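Local atomic coordinates of protein yahD a copper inducible hydrolase (Lactococcus lactis subsp. lactis, PDB entry 3OG9), a protein that is probably a hydrolase of the alpha/beta fold, induced by copper, with a pocket that binds D-malate. Residues L22-T25 and H30-V33; S47-I52 and G56-F61; I131-M136 and Q195-A200. All coordinates share one frame; numbering follows the deposited sequence. Where two conformers were deposited one is given.

Contact 1 of 3, residues L22-T25 and H30-V33; sequences LHST and HQLV. With MLT (D-malate), chain C.
Two hydrogen bonds clamp the amide of Gln31 onto Ser24. The backbone N of Ser24 donates to Gln31 OE1 at 2.9 Å, lying in the carbonyl plane on a lone pair of that oxygen, while Gln31 NE2 donates in return to Ser24 OG at 3.0 Å, with OG only 4° out of the amide plane. Both ends of the amide are engaged, which fixes the flip of the group. This pairing closes the loop that leads from strand 19-22 to helix 33-39 of an alpha/beta-hydrolase fold, the loop that in this fold commonly supplies part of the oxyanion hole. Gln31 reaches across with a stretched chain, CG anti to the backbone N (chi1 -180°) and CD continuing straight on. Within 22-25, His23 ND1 donates to Ser24 O at 2.8 Å, the oxygen lying in the imidazole plane, and NE2 of the same ring is bonded to Gly50 N. Next along, Thr25 OG1 donates to O5 of D-malate at 2.7 Å. His30 to Val33 form a type I turn that leads into the helix and presents Gln31 and Leu32 toward residues 22-25. Tyr109 of strand 105-109 packs against both of these side chains and Ser24. The remaining touches are carbon to oxygen: His23 CB lies 3.3 Å from Gln31 OE1, and Leu32 CD1 rests 3.0 Å from Leu22 O.

Contact 2 of 3, residues S47-I52 and G56-F61; sequences SIRGRI and GVNRYF. With MLT (D-malate), chain C.
Ile52 and Arg59 meet as one antiparallel hydrogen-bonded pair: Arg59 N donates to Ile52 O at 2.8 Å, and Ile52 N to Arg59 O at 3.1 Å. Beside this bridge Tyr60 reaches back to the end of strand 45-48, where its OH donates to Ile48 O at 2.6 Å, close to the line of the C=O bond. The Tyr60 ring carries Gly50 on one face, a CH-pi contact with CA 3.8 Å from the ring centroid; Arg59 O closes on that CA. Together these bonds fold the loop that follows strand 45-48 of the alpha/beta-hydrolase sheet into a wall of the malate pocket. From that wall Arg59, bent at chi3 (52°), sends NH1 and NH2 to O1 of D-malate, each at 2.8 Å. The guanidinium is held from the side: NE and NH2 both donate to Phe61 O, with NE at 2.8 Å. NH2 also sits over a face of the Phe61 ring, offset toward its rim. Farther out, one water joins Gly50 O to Asn58 OD1 and another joins Arg51 N to Tyr60 O. Asn58 ND2 bonds Gly27 O and rests against CD of Arg49, a residue whose NE forms a salt bridge with Glu29.

Contact 3 of 3, residues I131-M136 and Q195-A200; sequences IAFHGM and QEEVLA
Glu197 is the residue through which helix 195-208 grips His134, just past the end of strand 129-133 in the central sheet of this alpha/beta-hydrolase fold. At the start of the helix, Thr194 OG1 accepts from Glu197 N. CB of Glu197 points toward residues 131-136, and CG, set between the backbone N and the carbonyl carbon (chi1 71°), starts an extended chain that delivers the carboxylate to the imidazole. His134 NE2 donates to OE1 at 2.6 Å, using the syn lone pair, with OE1 18° out of the ring plane; ring and carboxylate planes stand 68° apart. The other oxygen, OE2, is bonded to Ser155 OG on strand 151-156, and that hydroxyl also takes the backbone N of His134. OE2 lies 3.1 Å from CD1 of Phe133 as well, and Glu197 CG passes 3.7 Å from the same ring carbon. With an alanine here, His134 NE2 would probably lose its carboxylate mate, Ser155 OG one partner, and a gap would open beside the Phe133 ring.

The His134 side chain lies about 4 Å from that of His191, a malate-binding residue that with Ser110 probably belongs to a Ser-His-Asp triad. One residue on, Val198 extends the contact with apolar packing, together with Ile35 and Ile39 of helix 33-39: its CG2 meets CZ of Phe133 at 4.1 Å.

How the contacts relate
The three contacts follow one another along the chain, each closing before the next opens, and the first segment of each lies at the C-terminal end of a strand of the mixed sheet (19-22, 45-48, 129-133). Contacts 1 and 2 have centres about 9 Å apart and touch: Tyr60 stacks on His23, and both contacts bind malate, from Thr25 on one and Arg59 on the other. Contact 3, about 13 Å from contact 1 and 20 Å from contact 2 between centres, touches neither; it ties strand 129-133 to helix 195-208 and reaches the ligand through Met136. Loops following three different strands thus converge on one pocket, which Ser110 and His191 of the probable triad also line.

Contact 1 of 3, residues L22-T25 and H30-V33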
loop_
_atom_site.group_PDB
_atom_site.type_symbol
_atom_site.label_atom_id
_atom_site.label_comp_id
_atom_site.label_asym_id
_atom_site.label_seq_id
_atom_site.Cartn_x
_atom_site.Cartn_y
_atom_site.Cartn_z
ATOM N N LEU A 22 2.542 -4.662 2.496
ATOM C CA LEU A 22 2.141 -5.202 1.214
ATOM C C LEU A 22 3.315 -5.068 0.272
ATOM O O LEU A 22 3.847 -3.978 0.083
ATOM C CB LEU A 22 0.890 -4.481 0.700
ATOM C CG LEU A 22 -0.317 -4.551 1.650
ATOM C CD1 LEU A 22 -1.380 -3.584 1.230
ATOM C CD2 LEU A 22 -0.874 -5.991 1.685
ATOM N N HIS A 23 3.724 -6.205 -0.282
ATOM C CA HIS A 23 4.950 -6.324 -1.116
ATOM C C HIS A 23 4.787 -5.877 -2.575
ATOM O O HIS A 23 3.662 -5.689 -3.052
ATOM C CB HIS A 23 5.468 -7.789 -1.067
ATOM C CG HIS A 23 4.503 -8.803 -1.622
ATOM N ND1 HIS A 23 4.273 -8.953 -2.976
ATOM C CD2 HIS A 23 3.695 -9.699 -1.008
ATOM C CE1 HIS A 23 3.373 -9.902 -3.169
ATOM N NE2 HIS A 23 3.015 -10.377 -1.992
ATOM N N SER A 24 5.913 -5.692 -3.276
ATOM C CA SER A 24 5.884 -5.361 -4.698
ATOM C C SER A 24 5.714 -6.627 -5.519
ATOM O O SER A 24 5.722 -7.725 -4.989
ATOM C CB SER A 24 7.216 -4.699 -5.117
ATOM O OG SER A 24 8.272 -5.632 -4.883
ATOM N N THR A 25 5.619 -6.471 -6.841
ATOM C CA THR A 25 5.571 -7.626 -7.729
ATOM C C THR A 25 6.825 -8.434 -7.541
ATOM O O THR A 25 7.941 -7.900 -7.575
ATOM C CB THR A 25 5.455 -7.181 -9.202
ATOM O OG1 THR A 25 4.233 -6.459 -9.383
ATOM C CG2 THR A 25 5.439 -8.390 -10.147
ATOM N N HIS A 30 7.873 -11.490 3.567
ATOM C CA HIS A 30 9.070 -11.052 4.294
ATOM C C HIS A 30 9.762 -9.810 3.730
ATOM O O HIS A 30 10.610 -9.224 4.394
ATOM C CB HIS A 30 10.088 -12.206 4.400
ATOM C CG HIS A 30 9.601 -13.339 5.237
ATOM N ND1 HIS A 30 9.021 -14.464 4.697
ATOM C CD2 HIS A 30 9.590 -13.511 6.577
ATOM C CE1 HIS A 30 8.692 -15.296 5.666
ATOM N NE2 HIS A 30 9.028 -14.740 6.817
ATOM N N GLN A 31 9.408 -9.422 2.511
ATOM C CA GLN A 31 10.119 -8.371 1.795
ATOM C C GLN A 31 10.281 -7.085 2.632
ATOM O O GLN A 31 11.353 -6.510 2.683
ATOM C CB GLN A 31 9.368 -8.028 0.494
ATOM C CG GLN A 31 10.076 -6.915 -0.317
ATOM C CD GLN A 31 9.362 -6.551 -1.580
ATOM O OE1 GLN A 31 8.217 -6.082 -1.547
ATOM N NE2 GLN A 31 10.048 -6.735 -2.728
ATOM N N LEU A 32 9.194 -6.631 3.258
ATOM C CA LEU A 32 9.171 -5.269 3.835
ATOM C C LEU A 32 9.412 -5.239 5.325
ATOM O O LEU A 32 9.407 -4.169 5.934
ATOM C CB LEU A 32 7.846 -4.557 3.488
ATOM C CG LEU A 32 7.724 -4.187 1.991
ATOM C CD1 LEU A 32 6.367 -3.574 1.658
ATOM C CD2 LEU A 32 8.857 -3.260 1.551
ATOM N N VAL A 33 9.628 -6.410 5.921
ATOM C CA VAL A 33 9.705 -6.520 7.369
ATOM C C VAL A 33 10.761 -5.635 8.023
ATOM O O VAL A 33 10.420 -4.869 8.934
ATOM C CB VAL A 33 9.796 -7.997 7.849
ATOM C CG1 VAL A 33 10.112 -8.064 9.360
ATOM C CG2 VAL A 33 8.513 -8.710 7.507
HETATM C C1 MLT C . 0.870 -2.965 -10.454
HETATM O O1 MLT C . 0.594 -4.071 -10.992
HETATM O O2 MLT C . 0.416 -2.677 -9.320
HETATM C C2 MLT C . 1.734 -1.960 -11.184
HETATM O O3 MLT C . 2.083 -2.409 -12.481
HETATM C C3 MLT C . 2.984 -1.601 -10.380
HETATM C C4 MLT C . 3.955 -2.749 -10.233
HETATM O O4 MLT C . 5.174 -2.472 -10.252
HETATM O O5 MLT C . 3.615 -3.951 -10.075
#

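Contact 2 of 3, residues S47-I52 and G56-F61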
loop_
_atom_site.group_PDB
_atom_site.type_symbol
_atom_site.label_atom_id
_atom_site.label_comp_id
_atom_site.label_asym_id
_atom_site.label_seq_id
_atom_site.Cartn_x
_atom_site.Cartn_y
_atom_site.Cartn_z
ATOM N N SER A 47 1.950 -8.898 7.814
ATOM C CA SER A 47 2.397 -8.842 6.405
ATOM C C SER A 47 1.779 -9.996 5.655
ATOM O O SER A 47 2.034 -11.137 5.998
ATOM C CB SER A 47 3.930 -8.939 6.350
ATOM O OG SER A 47 4.405 -8.769 5.017
ATOM N N ILE A 48 0.963 -9.709 4.635
ATOM C CA ILE A 48 0.188 -10.739 3.939
ATOM C C ILE A 48 0.615 -10.848 2.453
ATOM O O ILE A 48 0.640 -9.824 1.746
ATOM C CB ILE A 48 -1.350 -10.417 4.006
ATOM C CG1 ILE A 48 -1.864 -10.400 5.459
ATOM C CG2 ILE A 48 -2.179 -11.417 3.144
ATOM C CD1 ILE A 48 -3.234 -9.716 5.605
ATOM N N ARG A 49 0.935 -12.067 1.999
ATOM C CA ARG A 49 1.341 -12.308 0.612
ATOM C C ARG A 49 0.142 -12.226 -0.334
ATOM O O ARG A 49 -0.936 -12.685 -0.006
ATOM C CB ARG A 49 2.003 -13.693 0.456
ATOM C CG ARG A 49 2.765 -13.885 -0.892
ATOM C CD ARG A 49 3.007 -15.353 -1.178
ATOM N NE ARG A 49 3.919 -15.936 -0.199
ATOM C CZ ARG A 49 4.379 -17.183 -0.233
ATOM N NH1 ARG A 49 4.025 -18.010 -1.213
ATOM N NH2 ARG A 49 5.210 -17.602 0.713
ATOM N N GLY A 50 0.349 -11.661 -1.513
ATOM C CA GLY A 50 -0.666 -11.661 -2.559
ATOM C C GLY A 50 -0.945 -13.099 -2.995
ATOM O O GLY A 50 -0.081 -13.977 -2.899
ATOM N N ARG A 51 -2.157 -13.337 -3.482
ATOM C CA ARG A 51 -2.601 -14.689 -3.843
ATOM C C ARG A 51 -2.291 -15.064 -5.299
ATOM O O ARG A 51 -2.414 -16.230 -5.661
ATOM C CB ARG A 51 -4.100 -14.800 -3.635
ATOM C CG ARG A 51 -4.507 -14.841 -2.190
ATOM C CD ARG A 51 -5.872 -15.527 -2.053
ATOM N NE ARG A 51 -6.917 -14.880 -2.843
ATOM C CZ ARG A 51 -8.175 -15.300 -2.852
ATOM N NH1 ARG A 51 -8.512 -16.335 -2.096
ATOM N NH2 ARG A 51 -9.083 -14.704 -3.599
ATOM N N ILE A 52 -1.910 -14.084 -6.118
ATOM C CA ILE A 52 -1.574 -14.285 -7.540
ATOM C C ILE A 52 -0.108 -14.701 -7.740
ATOM O O ILE A 52 0.804 -14.049 -7.230
ATOM C CB ILE A 52 -1.924 -13.014 -8.368
ATOM C CG1 ILE A 52 -3.402 -12.591 -8.151
ATOM C CG2 ILE A 52 -1.609 -13.181 -9.860
ATOM C CD1 ILE A 52 -4.441 -13.688 -8.379
ATOM N N GLY A 56 5.171 -17.989 -11.210
ATOM C CA GLY A 56 5.965 -17.855 -9.986
ATOM C C GLY A 56 6.305 -16.425 -9.540
ATOM O O GLY A 56 7.153 -16.246 -8.673
ATOM N N VAL A 57 5.657 -15.415 -10.126
ATOM C CA VAL A 57 5.802 -14.007 -9.670
ATOM C C VAL A 57 4.663 -13.614 -8.713
ATOM O O VAL A 57 3.534 -13.528 -9.135
ATOM C CB VAL A 57 5.808 -13.057 -10.884
ATOM C CG1 VAL A 57 6.027 -11.665 -10.444
ATOM C CG2 VAL A 57 6.917 -13.470 -11.896
ATOM N N ASN A 58 4.944 -13.393 -7.433
ATOM C CA ASN A 58 3.881 -13.038 -6.480
ATOM C C ASN A 58 3.300 -11.667 -6.810
ATOM O O ASN A 58 4.061 -10.743 -7.078
ATOM C CB ASN A 58 4.423 -13.029 -5.037
ATOM C CG ASN A 58 4.835 -14.397 -4.554
ATOM O OD1 ASN A 58 4.336 -15.418 -5.040
ATOM N ND2 ASN A 58 5.710 -14.432 -3.557
ATOM N N ARG A 59 1.974 -11.543 -6.774
ATOM C CA ARG A 59 1.264 -10.268 -7.038
ATOM C C ARG A 59 -0.062 -10.267 -6.291
ATOM O O ARG A 59 -0.560 -11.330 -5.905
ATOM C CB ARG A 59 0.937 -10.103 -8.537
ATOM C CG ARG A 59 2.075 -9.659 -9.445
ATOM C CD ARG A 59 1.564 -9.477 -10.886
ATOM N NE ARG A 59 0.402 -8.604 -10.870
ATOM C CZ ARG A 59 0.458 -7.271 -10.898
ATOM N NH1 ARG A 59 1.617 -6.644 -10.997
ATOM N NH2 ARG A 59 -0.658 -6.564 -10.824
ATOM N N TYR A 60 -0.660 -9.087 -6.127
ATOM C CA TYR A 60 -1.985 -8.987 -5.493
ATOM C C TYR A 60 -3.170 -9.127 -6.427
ATOM O O TYR A 60 -4.275 -9.419 -5.973
ATOM C CB TYR A 60 -2.111 -7.695 -4.692
ATOM C CG TYR A 60 -1.283 -7.758 -3.450
ATOM C CD1 TYR A 60 -1.755 -8.405 -2.304
ATOM C CD2 TYR A 60 0.033 -7.236 -3.446
ATOM C CE1 TYR A 60 -0.953 -8.499 -1.166
ATOM C CE2 TYR A 60 0.829 -7.324 -2.300
ATOM C CZ TYR A 60 0.329 -7.933 -1.178
ATOM O OH TYR A 60 1.125 -8.027 -0.052
ATOM N N PHE A 61 -2.969 -8.924 -7.722
ATOM C CA PHE A 61 -4.080 -9.037 -8.695
ATOM C C PHE A 61 -3.488 -9.252 -10.077
ATOM O O PHE A 61 -2.296 -9.038 -10.288
ATOM C CB PHE A 61 -5.026 -7.793 -8.646
ATOM C CG PHE A 61 -4.380 -6.535 -9.122
ATOM C CD1 PHE A 61 -4.366 -6.216 -10.485
ATOM C CD2 PHE A 61 -3.711 -5.710 -8.234
ATOM C CE1 PHE A 61 -3.725 -5.075 -10.956
ATOM C CE2 PHE A 61 -3.052 -4.544 -8.704
ATOM C CZ PHE A 61 -3.078 -4.221 -10.077
HETATM C C1 MLT C . 0.870 -2.965 -10.454
HETATM O O1 MLT C . 0.594 -4.071 -10.992
HETATM O O2 MLT C . 0.416 -2.677 -9.320
HETATM C C2 MLT C . 1.734 -1.960 -11.184
HETATM O O3 MLT C . 2.083 -2.409 -12.481
HETATM C C3 MLT C . 2.984 -1.601 -10.380
HETATM C C4 MLT C . 3.955 -2.749 -10.233
HETATM O O4 MLT C . 5.174 -2.472 -10.252
HETATM O O5 MLT C . 3.615 -3.951 -10.075
HETATM O O HOH W 1 1.620 -15.411 -4.470
HETATM O O HOH W 2 -4.189 -11.313 -3.859
#

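Contact 3 of 3, residues I131-M136 and Q195-A200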
loop_
_atom_site.group_PDB
_atom_site.type_symbol
_atom_site.label_atom_id
_atom_site.label_comp_id
_atom_site.label_asym_id
_atom_site.label_seq_id
_atom_site.Cartn_x
_atom_site.Cartn_y
_atom_site.Cartn_z
ATOM N N ILE A 131 1.454 4.688 3.933
ATOM C CA ILE A 131 2.753 5.034 3.399
ATOM C C ILE A 131 2.855 4.204 2.130
ATOM O O ILE A 131 2.924 2.959 2.194
ATOM C CB ILE A 131 3.871 4.660 4.412
ATOM C CG1 ILE A 131 3.735 5.564 5.648
ATOM C CG2 ILE A 131 5.303 4.827 3.786
ATOM C CD1 ILE A 131 4.633 5.251 6.823
ATOM N N ALA A 132 2.840 4.882 0.976
ATOM C CA ALA A 132 2.852 4.179 -0.332
ATOM C C ALA A 132 4.124 4.527 -1.080
ATOM O O ALA A 132 4.265 5.655 -1.525
ATOM C CB ALA A 132 1.658 4.605 -1.180
ATOM N N PHE A 133 5.046 3.580 -1.213
ATOM C CA PHE A 133 6.257 3.811 -2.009
ATOM C C PHE A 133 6.046 3.440 -3.455
ATOM O O PHE A 133 5.719 2.286 -3.768
ATOM C CB PHE A 133 7.447 3.043 -1.450
ATOM C CG PHE A 133 7.787 3.387 -0.009
ATOM C CD1 PHE A 133 8.321 4.631 0.327
ATOM C CD2 PHE A 133 7.603 2.444 1.014
ATOM C CE1 PHE A 133 8.646 4.943 1.683
ATOM C CE2 PHE A 133 7.929 2.752 2.366
ATOM C CZ PHE A 133 8.446 3.987 2.693
ATOM N N HIS A 134 6.215 4.428 -4.330
ATOM C CA HIS A 134 6.069 4.254 -5.778
ATOM C C HIS A 134 4.727 3.657 -6.197
ATOM O O HIS A 134 4.655 2.729 -7.031
ATOM C CB HIS A 134 7.280 3.486 -6.340
ATOM C CG HIS A 134 8.555 4.185 -6.024
ATOM N ND1 HIS A 134 8.885 5.387 -6.605
ATOM C CD2 HIS A 134 9.508 3.934 -5.097
ATOM C CE1 HIS A 134 10.005 5.839 -6.064
ATOM N NE2 HIS A 134 10.406 4.971 -5.154
ATOM N N GLY A 135 3.672 4.243 -5.631
ATOM C CA GLY A 135 2.310 3.882 -5.952
ATOM C C GLY A 135 1.765 4.653 -7.158
ATOM O O GLY A 135 2.381 5.625 -7.672
ATOM N N MET A 136 0.571 4.238 -7.592
ATOM C CA MET A 136 -0.073 4.819 -8.745
ATOM C C MET A 136 -1.562 4.605 -8.676
ATOM O O MET A 136 -2.039 3.816 -7.865
ATOM C CB MET A 136 0.469 4.161 -10.017
ATOM C CG MET A 136 0.052 2.676 -10.205
ATOM S SD MET A 136 1.089 1.885 -11.449
ATOM C CE MET A 136 0.830 2.980 -12.796
ATOM N N GLN A 195 16.779 4.118 0.122
ATOM C CA GLN A 195 17.025 4.299 1.561
ATOM C C GLN A 195 16.500 5.653 2.012
ATOM O O GLN A 195 16.010 5.802 3.133
ATOM C CB GLN A 195 18.532 4.134 1.892
ATOM C CG GLN A 195 18.993 2.640 1.685
ATOM C CD GLN A 195 20.492 2.342 1.909
ATOM O OE1 GLN A 195 21.198 1.867 0.996
ATOM N NE2 GLN A 195 20.956 2.554 3.126
ATOM N N GLU A 196 16.630 6.653 1.149
ATOM C CA GLU A 196 16.256 8.026 1.499
ATOM C C GLU A 196 14.739 8.163 1.602
ATOM O O GLU A 196 14.231 8.883 2.471
ATOM C CB GLU A 196 16.806 9.034 0.472
ATOM C CG GLU A 196 18.351 9.142 0.459
ATOM C CD GLU A 196 19.074 7.989 -0.300
ATOM O OE1 GLU A 196 18.417 7.126 -0.940
ATOM O OE2 GLU A 196 20.331 7.958 -0.254
ATOM N N GLU A 197 14.002 7.480 0.736
ATOM C CA GLU A 197 12.535 7.625 0.877
ATOM C C GLU A 197 12.012 6.931 2.123
ATOM O O GLU A 197 11.050 7.389 2.726
ATOM C CB GLU A 197 11.761 7.195 -0.375
ATOM C CG GLU A 197 11.734 5.705 -0.661
ATOM C CD GLU A 197 11.159 5.444 -2.066
ATOM O OE1 GLU A 197 11.934 5.317 -3.022
ATOM O OE2 GLU A 197 9.922 5.434 -2.213
ATOM N N VAL A 198 12.649 5.829 2.507
ATOM C CA VAL A 198 12.310 5.153 3.762
ATOM C C VAL A 198 12.593 6.010 5.026
ATOM O O VAL A 198 11.757 6.076 5.963
ATOM C CB VAL A 198 12.960 3.764 3.826
ATOM C CG1 VAL A 198 12.794 3.134 5.211
ATOM C CG2 VAL A 198 12.370 2.907 2.741
ATOM N N LEU A 199 13.742 6.676 5.057
ATOM C CA LEU A 199 14.000 7.638 6.144
ATOM C C LEU A 199 13.006 8.813 6.156
ATOM O O LEU A 199 12.622 9.294 7.233
ATOM C CB LEU A 199 15.453 8.132 6.128
ATOM C CG LEU A 199 16.481 7.021 6.407
ATOM C CD1 LEU A 199 17.901 7.607 6.469
ATOM C CD2 LEU A 199 16.163 6.300 7.717
ATOM N N ALA A 200 12.608 9.276 4.974
ATOM C CA ALA A 200 11.628 10.349 4.850
ATOM C C ALA A 200 10.285 9.911 5.467
ATOM O O ALA A 200 9.601 10.680 6.173
ATOM C CB ALA A 200 11.459 10.754 3.401
#